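Local structure of lipoprotein (3O0Y) at residues 347-352 and 357-362; 432-437 and 476-481; 403-408 and 414-419; 526-531 and 537-542. The protein is of unknown function but is a putative bacterial lipoprotein, probably membrane-anchored and distantly related to metallopeptidases of the Peptidase_MA clan. All blocks are in the same frame, centred on the assembly; numbering follows the deposited sequence.

Contact 1. Residues 347-352 and 357-362; sequences FLYEDS and EELLSD
Tyr349 joins a loop to a helix: from the segment that follows helix 334-342 it lays its ring against the N-terminal part of helix 353-373, with a CH-pi contact to Leu359 and a hydrogen bond to Asp362. The backbones keep apart, Tyr349 CA and Leu359 CA being 7.0 Å from each other, so the aromatic side chain does the bridging. Leu359 CB lies over the centre of one ring face, 3.8 Å from the centroid of the Tyr349 ring and 8° off its normal. Leu359 CG follows toward the rim, 3.7 Å from Tyr349 CE2. With Tyr349 CG anti to the carbonyl carbon (chi1 -62°), the ring points at the helix with its hydroxyl leading. Tyr349 OH donates to Asp362 OD2 at 2.6 Å and meets the anti lone pair of that oxygen, the carboxylate being turned 49° from the ring plane. Glu358, its chain extended, comes in at the ring edge with its carboxylate almost perpendicular to the ring. That group makes a second link through a water that donates to Glu358 OE1 at 2.8 Å and accepts from Glu350 N at 3.0 Å. Ser352, the N-cap of the helix, bonds through OG to Gly355 N, while Met424, Lys429 and Leu432 also pack on Tyr349. Pinned by Leu359 over a face and by Asp362 at the hydroxyl, the ring has little freedom to swing, and the phenol proton probably stabilises the ionised form of Asp362.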
loop_
_atom_site.group_PDB
_atom_site.type_symbol
_atom_site.label_atom_id
_atom_site.label_comp_id
_atom_site.label_asym_id
_atom_site.label_seq_id
_atom_site.Cartn_x
_atom_site.Cartn_y
_atom_site.Cartn_z
ATOM N N PHE A 347 23.525 18.413 1.289
ATOM C CA PHE A 347 22.281 17.628 1.159
ATOM C C PHE A 347 22.478 16.136 1.405
ATOM O O PHE A 347 21.540 15.345 1.175
ATOM C CB PHE A 347 21.536 17.892 -0.141
ATOM C CG PHE A 347 21.131 19.324 -0.332
ATOM C CD1 PHE A 347 20.392 19.982 0.661
ATOM C CD2 PHE A 347 21.503 20.048 -1.469
ATOM C CE1 PHE A 347 20.043 21.294 0.498
ATOM C CE2 PHE A 347 21.124 21.343 -1.632
ATOM C CZ PHE A 347 20.432 21.994 -0.637
ATOM N N LEU A 348 23.660 15.737 1.864
ATOM C CA LEU A 348 23.980 14.280 1.982
ATOM C C LEU A 348 24.407 13.963 3.387
ATOM O O LEU A 348 25.363 14.589 3.955
ATOM C CB LEU A 348 25.107 13.901 1.032
ATOM C CG LEU A 348 24.815 13.972 -0.442
ATOM C CD1 LEU A 348 26.156 13.871 -1.205
ATOM C CD2 LEU A 348 23.741 12.930 -0.806
ATOM N N TYR A 349 23.740 12.991 4.007
ATOM C CA TYR A 349 24.237 12.418 5.216
ATOM C C TYR A 349 25.452 11.573 4.941
ATOM O O TYR A 349 25.584 10.968 3.847
ATOM C CB TYR A 349 23.137 11.542 5.893
ATOM C CG TYR A 349 21.885 12.257 6.306
ATOM C CD1 TYR A 349 21.876 13.020 7.453
ATOM C CD2 TYR A 349 20.753 12.230 5.516
ATOM C CE1 TYR A 349 20.730 13.682 7.842
ATOM C CE2 TYR A 349 19.567 12.875 5.897
ATOM C CZ TYR A 349 19.595 13.623 7.056
ATOM O OH TYR A 349 18.471 14.316 7.443
ATOM N N GLU A 350 26.326 11.500 5.926
ATOM C CA GLU A 350 27.539 10.717 5.791
ATOM C C GLU A 350 27.168 9.229 5.667
ATOM O O GLU A 350 26.230 8.755 6.342
ATOM C CB GLU A 350 28.424 10.983 7.032
ATOM C CG GLU A 350 29.672 10.160 7.090
ATOM C CD GLU A 350 30.540 10.466 8.328
ATOM O OE1 GLU A 350 30.151 10.139 9.508
ATOM O OE2 GLU A 350 31.626 11.058 8.068
ATOM N N ASP A 351 27.914 8.469 4.852
ATOM C CA ASP A 351 27.641 7.035 4.795
ATOM C C ASP A 351 28.380 6.314 5.954
ATOM O O ASP A 351 29.540 5.866 5.815
ATOM C CB ASP A 351 28.070 6.523 3.436
ATOM C CG ASP A 351 27.896 5.026 3.278
ATOM O OD1 ASP A 351 27.207 4.342 4.063
ATOM O OD2 ASP A 351 28.558 4.508 2.359
ATOM N N SER A 352 27.765 6.353 7.136
ATOM C CA SER A 352 28.393 5.894 8.377
ATOM C C SER A 352 27.284 5.640 9.355
ATOM O O SER A 352 26.116 6.057 9.130
ATOM C CB SER A 352 29.308 6.977 8.943
ATOM O OG SER A 352 28.579 8.164 9.240
ATOM N N GLU A 357 22.370 7.741 12.086
ATOM C CA GLU A 357 21.800 8.288 13.296
ATOM C C GLU A 357 21.260 9.691 13.155
ATOM O O GLU A 357 20.198 10.043 13.770
ATOM C CB GLU A 357 22.851 8.268 14.465
ATOM C CG GLU A 357 23.157 6.852 14.987
ATOM C CD GLU A 357 24.365 6.768 15.946
ATOM O OE1 GLU A 357 25.242 7.686 15.952
ATOM O OE2 GLU A 357 24.443 5.687 16.652
ATOM N N GLU A 358 21.946 10.501 12.376
ATOM C CA GLU A 358 21.513 11.868 12.110
ATOM C C GLU A 358 20.205 11.859 11.338
ATOM O O GLU A 358 19.267 12.581 11.663
ATOM C CB GLU A 358 22.577 12.671 11.355
ATOM C CG GLU A 358 22.188 14.183 11.303
ATOM C CD GLU A 358 23.132 15.048 10.479
ATOM O OE1 GLU A 358 24.134 14.542 9.985
ATOM O OE2 GLU A 358 22.791 16.218 10.250
ATOM N N LEU A 359 20.115 11.041 10.285
ATOM C CA LEU A 359 18.912 10.918 9.542
ATOM C C LEU A 359 17.738 10.528 10.436
ATOM O O LEU A 359 16.672 11.133 10.400
ATOM C CB LEU A 359 19.131 9.933 8.382
ATOM C CG LEU A 359 18.076 9.781 7.340
ATOM C CD1 LEU A 359 18.645 8.934 6.076
ATOM C CD2 LEU A 359 16.810 9.137 7.926
ATOM N N LEU A 360 17.930 9.515 11.273
ATOM C CA LEU A 360 16.855 9.038 12.148
ATOM C C LEU A 360 16.441 10.082 13.189
ATOM O O LEU A 360 15.246 10.230 13.453
ATOM C CB LEU A 360 17.250 7.726 12.813
ATOM C CG LEU A 360 17.254 6.483 11.872
ATOM C CD1 LEU A 360 18.049 5.333 12.569
ATOM C CD2 LEU A 360 15.900 6.056 11.491
ATOM N N SER A 361 17.415 10.837 13.705
ATOM C CA SER A 361 17.116 11.920 14.652
ATOM C C SER A 361 16.361 13.023 13.976
ATOM O O SER A 361 15.430 13.621 14.551
ATOM C CB SER A 361 18.387 12.503 15.298
ATOM O OG SER A 361 18.982 11.393 15.994
ATOM N N ASP A 362 16.780 13.340 12.770
ATOM C CA ASP A 362 16.048 14.360 11.994
ATOM C C ASP A 362 14.593 13.982 11.751
ATOM O O ASP A 362 13.650 14.817 11.979
ATOM C CB ASP A 362 16.714 14.649 10.632
ATOM C CG ASP A 362 18.041 15.457 10.753
ATOM O OD1 ASP A 362 18.373 16.046 11.855
ATOM O OD2 ASP A 362 18.746 15.533 9.698
HETATM O O HOH W 1 25.886 13.140 8.348
#

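Contact 2. Residues 432-437 and 476-481; sequences LKTLTY and YSEQVA
Glu478 and Thr434 form a buried contact between helices 467-483 and 432-439, whose local axes pass 9.1 Å apart at 124° between their directions. This is helix-helix packing, nearer antiparallel than parallel, within the largely helical DUF885 chain, a family assigned to the Peptidase_MA clan. Glu478 starts with CG anti to the carbonyl carbon (chi1 -68°), and from CB outward it closes steadily on the threonine hydroxyl. Glu478 CB is 3.6 Å from Thr434 OG1, and CG brushes the same oxygen and the backbone Thr434 O. Glu478 CD comes within 3.4 Å of Thr434 OG1, and at the tip Glu478 OE1 accepts a short hydrogen bond of 2.5 Å from Thr434 OG1 on its anti lone pair. An alanine at Glu478 is likely to leave the buried Thr434 hydroxyl without its carboxylate acceptor and to open a gap between the helices. Farther along, Ala481 CB approaches the Tyr437 ring obliquely, 3.4 Å from Tyr437 CD2. Met486 and Tyr487 also touch the Tyr437 side chain; Ser477 turns its own hydroxyl back to Trp473 O in the same helix. The Thr434 hydroxyl is gripped twice: besides giving its proton to Glu478, Thr434 OG1 accepts at 2.7 Å from a water whose second proton goes to Glu478 O, 2.8 Å from the water oxygen.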
loop_
_atom_site.group_PDB
_atom_site.type_symbol
_atom_site.label_atom_id
_atom_site.label_comp_id
_atom_site.label_asym_id
_atom_site.label_seq_id
_atom_site.Cartn_x
_atom_site.Cartn_y
_atom_site.Cartn_z
ATOM N N LEU A 432 13.498 14.492 2.839
ATOM C CA LEU A 432 13.074 13.755 4.011
ATOM C C LEU A 432 11.852 14.305 4.732
ATOM O O LEU A 432 11.097 13.518 5.297
ATOM C CB LEU A 432 14.253 13.592 4.942
ATOM C CG LEU A 432 14.105 12.695 6.159
ATOM C CD1 LEU A 432 13.763 11.254 5.739
ATOM C CD2 LEU A 432 15.485 12.694 7.017
ATOM N N LYS A 433 11.687 15.623 4.803
ATOM C CA LYS A 433 10.502 16.169 5.454
ATOM C C LYS A 433 9.259 15.673 4.736
ATOM O O LYS A 433 8.349 15.093 5.369
ATOM C CB LYS A 433 10.523 17.713 5.470
ATOM C CG LYS A 433 11.282 18.328 6.587
ATOM C CD LYS A 433 11.116 19.897 6.499
ATOM C CE LYS A 433 11.833 20.631 7.549
ATOM N NZ LYS A 433 11.825 22.110 7.354
ATOM N N THR A 434 9.211 15.793 3.391
ATOM C CA THR A 434 7.965 15.454 2.714
ATOM C C THR A 434 7.631 13.979 2.880
ATOM O O THR A 434 6.466 13.592 3.066
ATOM C CB THR A 434 7.926 15.943 1.261
ATOM O OG1 THR A 434 6.532 16.094 0.894
ATOM C CG2 THR A 434 8.726 15.014 0.308
ATOM N N LEU A 435 8.669 13.137 2.839
ATOM C CA LEU A 435 8.474 11.678 3.027
ATOM C C LEU A 435 7.914 11.425 4.414
ATOM O O LEU A 435 7.011 10.599 4.606
ATOM C CB LEU A 435 9.751 10.944 2.811
ATOM C CG LEU A 435 9.680 9.433 2.988
ATOM C CD1 LEU A 435 8.721 8.880 1.864
ATOM C CD2 LEU A 435 11.082 8.829 2.907
ATOM N N THR A 436 8.446 12.159 5.384
ATOM C CA THR A 436 8.078 11.959 6.763
ATOM C C THR A 436 6.629 12.425 7.049
ATOM O O THR A 436 5.859 11.770 7.826
ATOM C CB THR A 436 9.087 12.626 7.683
ATOM O OG1 THR A 436 10.388 12.031 7.501
ATOM C CG2 THR A 436 8.635 12.622 9.129
ATOM N N TYR A 437 6.223 13.515 6.387
ATOM C CA TYR A 437 4.837 13.922 6.472
ATOM C C TYR A 437 3.898 12.989 5.812
ATOM O O TYR A 437 2.778 12.731 6.312
ATOM C CB TYR A 437 4.667 15.370 5.997
ATOM C CG TYR A 437 5.573 16.393 6.661
ATOM C CD1 TYR A 437 5.937 16.323 8.010
ATOM C CD2 TYR A 437 6.128 17.434 5.924
ATOM C CE1 TYR A 437 6.771 17.206 8.562
ATOM C CE2 TYR A 437 6.915 18.352 6.501
ATOM C CZ TYR A 437 7.268 18.249 7.808
ATOM O OH TYR A 437 8.175 19.161 8.377
ATOM N N TYR A 476 -2.149 15.025 -0.143
ATOM C CA TYR A 476 -2.755 16.260 0.364
ATOM C C TYR A 476 -2.077 16.726 1.643
ATOM O O TYR A 476 -1.815 17.927 1.755
ATOM C CB TYR A 476 -4.269 16.083 0.540
ATOM C CG TYR A 476 -4.927 17.166 1.328
ATOM C CD1 TYR A 476 -5.342 18.335 0.726
ATOM C CD2 TYR A 476 -5.196 17.003 2.653
ATOM C CE1 TYR A 476 -5.912 19.388 1.505
ATOM C CE2 TYR A 476 -5.766 18.031 3.425
ATOM C CZ TYR A 476 -6.185 19.189 2.832
ATOM O OH TYR A 476 -6.677 20.236 3.666
ATOM N N SER A 477 -1.766 15.796 2.579
ATOM C CA SER A 477 -1.070 16.022 3.881
ATOM C C SER A 477 0.239 16.747 3.656
ATOM O O SER A 477 0.607 17.649 4.436
ATOM C CB SER A 477 -0.635 14.649 4.555
ATOM O OG SER A 477 -1.858 14.283 5.068
ATOM N N GLU A 478 0.939 16.349 2.623
ATOM C CA GLU A 478 2.227 16.943 2.293
ATOM C C GLU A 478 2.090 18.433 1.949
ATOM O O GLU A 478 2.973 19.246 2.280
ATOM C CB GLU A 478 2.920 16.180 1.158
ATOM C CG GLU A 478 3.396 14.736 1.533
ATOM C CD GLU A 478 3.940 13.980 0.326
ATOM O OE1 GLU A 478 5.112 14.268 -0.111
ATOM O OE2 GLU A 478 3.240 13.073 -0.196
ATOM N N GLN A 479 0.991 18.765 1.289
ATOM C CA GLN A 479 0.707 20.172 0.962
ATOM C C GLN A 479 0.246 20.920 2.176
ATOM O O GLN A 479 0.671 22.040 2.418
ATOM C CB GLN A 479 -0.328 20.344 -0.159
ATOM C CG GLN A 479 -0.601 21.803 -0.460
ATOM C CD GLN A 479 -1.520 21.913 -1.691
ATOM O OE1 GLN A 479 -1.235 21.281 -2.726
ATOM N NE2 GLN A 479 -2.549 22.722 -1.599
ATOM N N VAL A 480 -0.631 20.311 2.974
ATOM C CA VAL A 480 -1.039 20.934 4.217
ATOM C C VAL A 480 0.172 21.228 5.123
ATOM O O VAL A 480 0.184 22.247 5.796
ATOM C CB VAL A 480 -2.039 20.061 5.018
ATOM C CG1 VAL A 480 -2.338 20.754 6.438
ATOM C CG2 VAL A 480 -3.352 20.023 4.279
ATOM N N ALA A 481 1.188 20.330 5.177
ATOM C CA ALA A 481 2.364 20.588 6.014
ATOM C C ALA A 481 3.023 21.912 5.563
ATOM O O ALA A 481 3.461 22.702 6.403
ATOM C CB ALA A 481 3.334 19.419 5.903
HETATM O O HOH W 2 5.492 17.958 2.583
#

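Contact 3. Residues 403-408 and 414-419; sequences QYTSPA and PGIYWI
Thr405 holds OG1 between its backbone N and carbonyl carbon (chi1 55°), while Trp418 sets CG anti to its carbonyl carbon (chi1 -63°); together these torsions bring the indole edge onto the threonine hydroxyl. Trp418 NE1 donates to Thr405 OG1 at 2.9 Å with an N-H...O angle of 157°, the acceptor lying in the ring plane. Ile416 CG2 lies over one face of the same indole, offset toward the rim. This diagonal bond braces a beta hairpin whose backbone ladder is plain: Gln403 with Trp418 and Thr405 with Ile416 are antiparallel hydrogen-bonded pairs, and Tyr404 with Tyr417 is the non-hydrogen-bonded pair between them. Thr405 N reaches Ile416 O at 2.9 Å, and Ile416 N returns to Thr405 O at 3.0 Å. A CA-H...O contact of 3.2 Å from Tyr404 CA to Ile416 O fills the step between the bonded pairs. Beyond the strands, Pro407 CB lies 3.6 Å from Gly415 N, and Gly415 lies close to the tyrosine hydroxyl, its CA 3.6 Å from Tyr404 OH, where a beta carbon would collide with that oxygen. A water 2.7 Å from Thr405 OG1 is placed to donate to Ser406 O and Pro414 O, though it has more acceptors in reach than protons. Strand 416-419 is the middle of a three-stranded mixed sheet, with strand 387-390 running parallel along its other edge. Tyr404 and Tyr417 face helices 444-452 and 432-439, Tyr404 OH bonding His445 ND1, whereas on the face of Gln403, Thr405 and Trp418 the indole meets Phe391 and Arg150.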
loop_
_atom_site.group_PDB
_atom_site.type_symbol
_atom_site.label_atom_id
_atom_site.label_comp_id
_atom_site.label_asym_id
_atom_site.label_seq_id
_atom_site.Cartn_x
_atom_site.Cartn_y
_atom_site.Cartn_z
ATOM N N GLN A 403 7.874 3.513 3.877
ATOM C CA GLN A 403 6.589 2.795 3.821
ATOM C C GLN A 403 5.965 2.999 5.184
ATOM O O GLN A 403 6.659 3.265 6.155
ATOM C CB GLN A 403 6.862 1.322 3.587
ATOM C CG GLN A 403 5.637 0.476 3.440
ATOM C CD GLN A 403 6.005 -0.851 2.846
ATOM O OE1 GLN A 403 6.870 -1.547 3.366
ATOM N NE2 GLN A 403 5.451 -1.138 1.669
ATOM N N TYR A 404 4.662 2.837 5.269
ATOM C CA TYR A 404 3.978 2.885 6.550
ATOM C C TYR A 404 3.232 1.570 6.663
ATOM O O TYR A 404 2.551 1.145 5.702
ATOM C CB TYR A 404 2.959 4.033 6.626
ATOM C CG TYR A 404 2.139 3.997 7.888
ATOM C CD1 TYR A 404 2.661 4.363 9.067
ATOM C CD2 TYR A 404 0.834 3.532 7.886
ATOM C CE1 TYR A 404 1.913 4.308 10.229
ATOM C CE2 TYR A 404 0.083 3.476 9.009
ATOM C CZ TYR A 404 0.613 3.808 10.185
ATOM O OH TYR A 404 -0.129 3.739 11.325
ATOM N N THR A 405 3.359 0.941 7.814
ATOM C CA THR A 405 2.508 -0.230 8.192
ATOM C C THR A 405 1.586 0.065 9.326
ATOM O O THR A 405 1.971 0.737 10.268
ATOM C CB THR A 405 3.362 -1.468 8.508
ATOM O OG1 THR A 405 4.332 -1.161 9.516
ATOM C CG2 THR A 405 4.105 -1.945 7.241
ATOM N N SER A 406 0.314 -0.321 9.151
ATOM C CA SER A 406 -0.714 -0.019 10.153
ATOM C C SER A 406 -0.446 -0.671 11.514
ATOM O O SER A 406 0.192 -1.735 11.601
ATOM C CB SER A 406 -2.036 -0.520 9.631
ATOM O OG SER A 406 -3.062 -0.508 10.673
ATOM N N PRO A 407 -0.901 -0.022 12.577
ATOM C CA PRO A 407 -0.917 -0.764 13.861
ATOM C C PRO A 407 -1.866 -1.987 13.823
ATOM O O PRO A 407 -2.762 -2.072 13.006
ATOM C CB PRO A 407 -1.479 0.239 14.833
ATOM C CG PRO A 407 -1.644 1.563 14.058
ATOM C CD PRO A 407 -1.736 1.171 12.630
ATOM N N ALA A 408 -1.642 -2.923 14.715
ATOM C CA ALA A 408 -2.665 -3.913 15.021
ATOM C C ALA A 408 -3.845 -3.171 15.662
ATOM O O ALA A 408 -3.623 -2.154 16.351
ATOM C CB ALA A 408 -2.053 -4.935 16.032
ATOM N N PRO A 414 2.711 -1.272 17.009
ATOM C CA PRO A 414 2.491 0.140 16.698
ATOM C C PRO A 414 2.395 0.339 15.216
ATOM O O PRO A 414 2.816 -0.545 14.445
ATOM C CB PRO A 414 3.766 0.821 17.252
ATOM C CG PRO A 414 4.796 -0.254 17.088
ATOM C CD PRO A 414 4.091 -1.478 17.542
ATOM N N GLY A 415 1.861 1.486 14.769
ATOM C CA GLY A 415 2.079 1.827 13.374
ATOM C C GLY A 415 3.519 2.218 13.182
ATOM O O GLY A 415 4.116 2.833 14.074
ATOM N N ILE A 416 4.098 1.835 12.050
ATOM C CA ILE A 416 5.527 2.086 11.800
ATOM C C ILE A 416 5.777 2.760 10.473
ATOM O O ILE A 416 5.293 2.322 9.417
ATOM C CB ILE A 416 6.316 0.731 11.822
ATOM C CG1 ILE A 416 6.114 0.043 13.211
ATOM C CG2 ILE A 416 7.823 0.927 11.518
ATOM C CD1 ILE A 416 6.453 -1.443 13.153
ATOM N N TYR A 417 6.575 3.811 10.552
ATOM C CA TYR A 417 7.182 4.480 9.445
ATOM C C TYR A 417 8.531 3.814 9.256
ATOM O O TYR A 417 9.429 3.923 10.067
ATOM C CB TYR A 417 7.264 5.985 9.732
ATOM C CG TYR A 417 8.169 6.845 8.842
ATOM C CD1 TYR A 417 8.567 6.476 7.590
ATOM C CD2 TYR A 417 8.492 8.117 9.266
ATOM C CE1 TYR A 417 9.361 7.324 6.811
ATOM C CE2 TYR A 417 9.318 8.937 8.493
ATOM C CZ TYR A 417 9.714 8.544 7.267
ATOM O OH TYR A 417 10.489 9.372 6.489
ATOM N N TRP A 418 8.614 3.065 8.161
ATOM C CA TRP A 418 9.815 2.426 7.758
ATOM C C TRP A 418 10.632 3.301 6.816
ATOM O O TRP A 418 10.095 3.876 5.837
ATOM C CB TRP A 418 9.538 1.153 7.018
ATOM C CG TRP A 418 8.847 0.132 7.806
ATOM C CD1 TRP A 418 7.497 0.032 7.935
ATOM C CD2 TRP A 418 9.416 -0.926 8.618
ATOM N NE1 TRP A 418 7.174 -1.048 8.749
ATOM C CE2 TRP A 418 8.329 -1.635 9.196
ATOM C CE3 TRP A 418 10.713 -1.316 8.926
ATOM C CZ2 TRP A 418 8.515 -2.721 10.065
ATOM C CZ3 TRP A 418 10.927 -2.376 9.797
ATOM C CH2 TRP A 418 9.808 -3.093 10.348
ATOM N N ILE A 419 11.916 3.406 7.119
ATOM C CA ILE A 419 12.852 4.163 6.281
ATOM C C ILE A 419 13.982 3.290 5.746
ATOM O O ILE A 419 14.529 2.484 6.491
ATOM C CB ILE A 419 13.390 5.400 7.104
ATOM C CG1 ILE A 419 14.246 6.276 6.219
ATOM C CG2 ILE A 419 14.114 4.952 8.344
ATOM C CD1 ILE A 419 13.480 7.067 5.167
HETATM O O HOH W 3 3.045 -1.859 11.808
#

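Contact 4. Residues 526-531 and 537-542; sequences SYMSEQ and SDVVAE
Met528 lies across Val539, its chain crossing the valine obliquely so that the CG1 branch meets it at successive atoms. Met528 CB and CG each come within 3.7 Å of Val539 CG1, and Met528 SD follows at 3.8 Å from the same methyl. The side chain leaves helix 521-532 with CG anti to the backbone N (chi1 174°), stays extended as far as the sulfur and bends only at its last torsion (chi3 -100°), the sulfur passing 4.1 Å from Glu542 CB. The second valine branch turns to Ser529: Val539 CG2 is 3.9 Å from Ser529 OG, whose hydrogen bond goes to Ile525 O in its own helix. Helices 521-532 and 536-548 follow one another through a short turn and form a helical hairpin, with local axes 9.5 Å apart at the closest and 135° between their directions. No hydrogen bond crosses between the two segments, so apolar overlap holds this part of the pair together. Cutting Met528 back to an alanine would remove CG and the sulfur, which is likely to leave Val539 CG1 less covered and to open a gap beside Glu542 CB. Met528 also touches Phe503 and Val506 of helix 491-515, which puts a third helix against the pair. From that helix Arg507 forms a salt bridge with Glu542 OE1, and a sulfate, probably from the crystallisation liquor, lies about 5 Å from the Glu542 side chain.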
loop_
_atom_site.group_PDB
_atom_site.type_symbol
_atom_site.label_atom_id
_atom_site.label_comp_id
_atom_site.label_asym_id
_atom_site.label_seq_id
_atom_site.Cartn_x
_atom_site.Cartn_y
_atom_site.Cartn_z
ATOM N N SER A 526 12.488 6.442 -19.412
ATOM C CA SER A 526 13.127 7.655 -19.948
ATOM C C SER A 526 12.323 8.873 -19.559
ATOM O O SER A 526 12.866 9.839 -19.023
ATOM C CB SER A 526 13.213 7.609 -21.476
ATOM O OG SER A 526 14.102 6.579 -21.868
ATOM N N TYR A 527 10.993 8.808 -19.734
ATOM C CA TYR A 527 10.127 9.978 -19.430
ATOM C C TYR A 527 10.260 10.320 -17.945
ATOM O O TYR A 527 10.420 11.496 -17.561
ATOM C CB TYR A 527 8.651 9.668 -19.821
ATOM C CG TYR A 527 7.686 10.795 -19.552
ATOM C CD1 TYR A 527 7.642 11.945 -20.345
ATOM C CD2 TYR A 527 6.945 10.826 -18.366
ATOM C CE1 TYR A 527 6.727 12.986 -20.071
ATOM C CE2 TYR A 527 6.183 11.902 -18.041
ATOM C CZ TYR A 527 6.041 12.953 -18.871
ATOM O OH TYR A 527 5.198 13.959 -18.504
ATOM N N MET A 528 10.058 9.307 -17.092
ATOM C CA MET A 528 10.029 9.570 -15.659
ATOM C C MET A 528 11.398 10.114 -15.160
ATOM O O MET A 528 11.460 11.030 -14.296
ATOM C CB MET A 528 9.601 8.325 -14.852
ATOM C CG MET A 528 9.669 8.468 -13.339
ATOM S SD MET A 528 8.766 7.031 -12.432
ATOM C CE MET A 528 7.326 7.717 -12.035
ATOM N N SER A 529 12.473 9.526 -15.643
ATOM C CA SER A 529 13.800 10.018 -15.299
ATOM C C SER A 529 13.982 11.493 -15.665
ATOM O O SER A 529 14.347 12.323 -14.778
ATOM C CB SER A 529 14.866 9.219 -16.068
ATOM O OG SER A 529 14.936 8.008 -15.460
ATOM N N GLU A 530 13.678 11.799 -16.916
ATOM C CA GLU A 530 13.853 13.158 -17.459
ATOM C C GLU A 530 12.989 14.185 -16.738
ATOM O O GLU A 530 13.460 15.289 -16.501
ATOM C CB GLU A 530 13.527 13.256 -18.928
ATOM C CG GLU A 530 14.530 12.559 -19.815
ATOM C CD GLU A 530 14.035 12.392 -21.245
ATOM O OE1 GLU A 530 13.053 13.087 -21.617
ATOM O OE2 GLU A 530 14.639 11.575 -21.995
ATOM N N GLN A 531 11.769 13.804 -16.344
ATOM C CA GLN A 531 10.863 14.781 -15.806
ATOM C C GLN A 531 11.175 15.014 -14.320
ATOM O O GLN A 531 11.016 16.144 -13.820
ATOM C CB GLN A 531 9.388 14.327 -15.992
ATOM C CG GLN A 531 8.884 14.386 -17.390
ATOM C CD GLN A 531 9.014 15.729 -18.068
ATOM O OE1 GLN A 531 8.729 16.780 -17.484
ATOM N NE2 GLN A 531 9.496 15.702 -19.304
ATOM N N SER A 537 17.861 3.728 -11.313
ATOM C CA SER A 537 17.581 2.411 -10.724
ATOM C C SER A 537 16.294 2.448 -9.913
ATOM O O SER A 537 15.511 1.459 -9.900
ATOM C CB SER A 537 18.766 1.919 -9.873
ATOM O OG SER A 537 19.017 2.838 -8.811
ATOM N N ASP A 538 16.008 3.618 -9.335
ATOM C CA ASP A 538 14.751 3.839 -8.632
ATOM C C ASP A 538 13.597 3.916 -9.648
ATOM O O ASP A 538 12.533 3.273 -9.475
ATOM C CB ASP A 538 14.882 5.081 -7.742
ATOM C CG ASP A 538 16.104 4.941 -6.756
ATOM O OD1 ASP A 538 16.219 3.810 -6.210
ATOM O OD2 ASP A 538 16.965 5.870 -6.574
ATOM N N VAL A 539 13.837 4.602 -10.747
ATOM C CA VAL A 539 12.829 4.654 -11.781
ATOM C C VAL A 539 12.509 3.303 -12.377
ATOM O O VAL A 539 11.353 3.015 -12.608
ATOM C CB VAL A 539 13.155 5.705 -12.829
ATOM C CG1 VAL A 539 12.053 5.716 -13.937
ATOM C CG2 VAL A 539 13.190 7.058 -12.129
ATOM N N VAL A 540 13.513 2.470 -12.619
ATOM C CA VAL A 540 13.317 1.110 -13.147
ATOM C C VAL A 540 12.360 0.321 -12.225
ATOM O O VAL A 540 11.377 -0.282 -12.694
ATOM C CB VAL A 540 14.615 0.315 -13.287
ATOM C CG1 VAL A 540 14.260 -1.126 -13.587
ATOM C CG2 VAL A 540 15.462 0.869 -14.459
ATOM N N ALA A 541 12.589 0.395 -10.907
ATOM C CA ALA A 541 11.711 -0.326 -9.985
ATOM C C ALA A 541 10.278 0.215 -10.002
ATOM O O ALA A 541 9.320 -0.564 -9.903
ATOM C CB ALA A 541 12.285 -0.318 -8.582
ATOM N N GLU A 542 10.113 1.538 -10.120
ATOM C CA GLU A 542 8.803 2.112 -10.200
ATOM C C GLU A 542 8.049 1.673 -11.445
ATOM O O GLU A 542 6.869 1.241 -11.390
ATOM C CB GLU A 542 8.887 3.627 -10.170
ATOM C CG GLU A 542 9.418 4.195 -8.899
ATOM C CD GLU A 542 8.452 4.140 -7.774
ATOM O OE1 GLU A 542 7.208 4.327 -7.969
ATOM O OE2 GLU A 542 8.960 3.876 -6.684
#

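Overall arrangement
Contacts 1, 2 and 3 form one connected region, with helix 432-439 of contact 2 touching both of the others. Leu432 packs on contact 1, with its CD2 3.4 Å from Tyr349 OH, while Thr436 OG1 lies 2.8 Å from Tyr417 OH of contact 3, a probable hydrogen bond. Contacts 1 and 3 also meet directly, Leu360 CD2 packing 3.8 Å from Ile419 CG2. Glu439, His444 and His445 beside contact 3 would be consistent with a site like that of peptidases in the clan, though this remains an inference from the family. Contact 4 stands apart: its nearest atoms are about 11 Å from contact 1 and about 10 Å from contacts 2 and 3.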